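Local coordinates for DUF7790 domain-containing protein (Leptospira interrogans serogroup Icterohaemorrhagiae serovar copenhageni, PDB 6ULO) that is of unknown function but probably sits at the membrane through a transmembrane helix and carries a domain related to NADP-binding Rossmann folds, at residues Lys259-Trp264 and Val302-Gly307. Sequence-based numbering, arbitrary orientation.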
loop_
_atom_site.group_PDB
_atom_site.type_symbol
_atom_site.label_atom_id
_atom_site.label_comp_id
_atom_site.label_asym_id
_atom_site.label_seq_id
_atom_site.Cartn_x
_atom_site.Cartn_y
_atom_site.Cartn_z
ATOM N N LYS A 259 21.381 8.095 -7.714
ATOM C CA LYS A 259 21.437 6.818 -8.420
ATOM C C LYS A 259 22.865 6.288 -8.560
ATOM O O LYS A 259 23.034 5.094 -8.840
ATOM C CB LYS A 259 20.755 6.962 -9.772
ATOM C CG LYS A 259 21.575 7.733 -10.765
ATOM C CD LYS A 259 20.695 8.274 -11.891
ATOM C CE LYS A 259 20.114 7.194 -12.772
ATOM N NZ LYS A 259 19.886 7.689 -14.194
ATOM N N ASP A 260 23.890 7.133 -8.339
ATOM C CA ASP A 260 25.262 6.624 -8.258
ATOM C C ASP A 260 25.414 5.643 -7.100
ATOM O O ASP A 260 26.123 4.638 -7.217
ATOM C CB ASP A 260 26.278 7.769 -8.141
ATOM C CG ASP A 260 26.069 8.617 -6.889
ATOM O OD1 ASP A 260 24.924 9.114 -6.677
ATOM O OD2 ASP A 260 27.036 8.758 -6.105
ATOM N N LEU A 261 24.767 5.919 -5.963
ATOM C CA LEU A 261 24.809 5.014 -4.818
ATOM C C LEU A 261 23.734 3.947 -4.892
ATOM O O LEU A 261 23.954 2.800 -4.459
ATOM C CB LEU A 261 24.557 5.782 -3.529
ATOM C CG LEU A 261 25.584 6.859 -3.212
ATOM C CD1 LEU A 261 25.137 7.518 -1.897
ATOM C CD2 LEU A 261 26.996 6.251 -3.075
ATOM N N PHE A 262 22.589 4.305 -5.461
ATOM C CA PHE A 262 21.359 3.515 -5.387
ATOM C C PHE A 262 20.801 3.406 -6.803
ATOM O O PHE A 262 19.831 4.082 -7.165
ATOM C CB PHE A 262 20.360 4.189 -4.437
ATOM C CG PHE A 262 20.891 4.382 -3.056
ATOM C CD1 PHE A 262 21.197 3.300 -2.261
ATOM C CD2 PHE A 262 21.117 5.657 -2.555
ATOM C CE1 PHE A 262 21.705 3.478 -0.957
ATOM C CE2 PHE A 262 21.632 5.836 -1.265
ATOM C CZ PHE A 262 21.935 4.744 -0.482
ATOM N N PRO A 263 21.380 2.542 -7.633
ATOM C CA PRO A 263 20.991 2.528 -9.047
ATOM C C PRO A 263 19.534 2.106 -9.226
ATOM O O PRO A 263 18.995 1.289 -8.468
ATOM C CB PRO A 263 21.965 1.522 -9.681
ATOM C CG PRO A 263 23.160 1.481 -8.752
ATOM C CD PRO A 263 22.570 1.709 -7.367
ATOM N N TRP A 264 18.880 2.695 -10.225
ATOM C CA TRP A 264 17.489 2.334 -10.490
ATOM C C TRP A 264 17.427 0.924 -11.059
ATOM O O TRP A 264 18.251 0.525 -11.883
ATOM C CB TRP A 264 16.852 3.338 -11.451
ATOM C CG TRP A 264 16.871 4.713 -10.868
ATOM C CD1 TRP A 264 17.058 5.041 -9.557
ATOM C CD2 TRP A 264 16.758 5.943 -11.579
ATOM N NE1 TRP A 264 17.023 6.397 -9.403
ATOM C CE2 TRP A 264 16.870 6.980 -10.636
ATOM C CE3 TRP A 264 16.600 6.267 -12.933
ATOM C CZ2 TRP A 264 16.800 8.327 -10.991
ATOM C CZ3 TRP A 264 16.532 7.603 -13.289
ATOM C CH2 TRP A 264 16.637 8.621 -12.324
ATOM N N VAL A 302 19.157 7.766 5.882
ATOM C CA VAL A 302 19.016 6.433 6.473
ATOM C C VAL A 302 19.672 5.376 5.586
ATOM O O VAL A 302 20.382 4.479 6.064
ATOM C CB VAL A 302 17.521 6.139 6.716
ATOM C CG1 VAL A 302 17.298 4.683 7.149
ATOM C CG2 VAL A 302 16.958 7.109 7.762
ATOM N N MET A 303 19.428 5.465 4.283
ATOM C CA MET A 303 19.986 4.484 3.349
ATOM C C MET A 303 21.494 4.680 3.132
ATOM O O MET A 303 22.224 3.695 3.054
ATOM C CB MET A 303 19.229 4.550 2.026
ATOM C CG MET A 303 17.793 4.070 2.180
ATOM S SD MET A 303 16.819 4.250 0.675
ATOM C CE MET A 303 17.772 3.205 -0.444
ATOM N N VAL A 304 21.968 5.930 3.033
ATOM C CA VAL A 304 23.402 6.191 2.867
ATOM C C VAL A 304 24.180 5.599 4.027
ATOM O O VAL A 304 25.216 4.952 3.837
ATOM C CB VAL A 304 23.659 7.702 2.735
ATOM C CG1 VAL A 304 25.166 8.012 2.904
ATOM C CG2 VAL A 304 23.174 8.210 1.386
ATOM N N GLU A 305 23.696 5.821 5.254
ATOM C CA GLU A 305 24.410 5.431 6.465
ATOM C C GLU A 305 24.103 4.011 6.902
ATOM O O GLU A 305 24.921 3.395 7.595
ATOM C CB GLU A 305 24.037 6.372 7.610
ATOM C CG GLU A 305 24.488 7.800 7.375
ATOM C CD GLU A 305 24.279 8.695 8.577
ATOM O OE1 GLU A 305 23.899 8.198 9.661
ATOM O OE2 GLU A 305 24.482 9.913 8.419
ATOM N N GLY A 306 22.946 3.480 6.532
ATOM C CA GLY A 306 22.542 2.209 7.086
ATOM C C GLY A 306 22.313 1.095 6.090
ATOM O O GLY A 306 22.052 -0.042 6.493
ATOM N N GLY A 307 22.447 1.374 4.798
ATOM C CA GLY A 307 22.034 0.435 3.759
ATOM C C GLY A 307 23.146 -0.450 3.221
ATOM O O GLY A 307 24.278 -0.004 3.033
#
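Phe262 and Met303 meet in a Met-aromatic contact, a worked example of how one aromatic side chain from a loop can seat itself against the last turn of a helix. Over the face, it is the methyl group that touches: Met303 CE lies over one face of the Phe262 ring, 4.1 Å from the ring centroid and 20° off the normal, in a CH-pi contact. The sulfur stands farther back above that face, with SD 5.2 Å from the centroid. A bend at the end of the methionine chain (chi3 60°) turns the methyl over the CD1 and CE1 side of the ring. Leu261 CB lies over the rim of the opposite face, from within the loop itself.

The loop containing 259-264 links strands 249-255 and 277-282, antiparallel neighbours in a mixed sheet whose parallel part suits the Rossmann-like clan of the family. Helix 299-306 leads directly into the edge strand 307-310, and Phe262 and Met303 both reach down to Ile255 and Thr316 on the sheet, where the ring also meets His277 edge-to-face.

Van der Waals contacts at the ring's rim complete the join. Phe262 CZ comes end-on to the helix backbone, 3.6 Å from Met303 C, and makes an apolar contact of 3.7 Å with Met303 CB, with Val304 CA in the ring plane. Val304 sends one apolar branch back to the loop: its CG2, opposite the carbonyl carbon across the CA-CB bond, lies 3.9 Å from Phe262 CE2 and likewise 3.9 Å from Leu261 CD1, on the more exposed side of the contact.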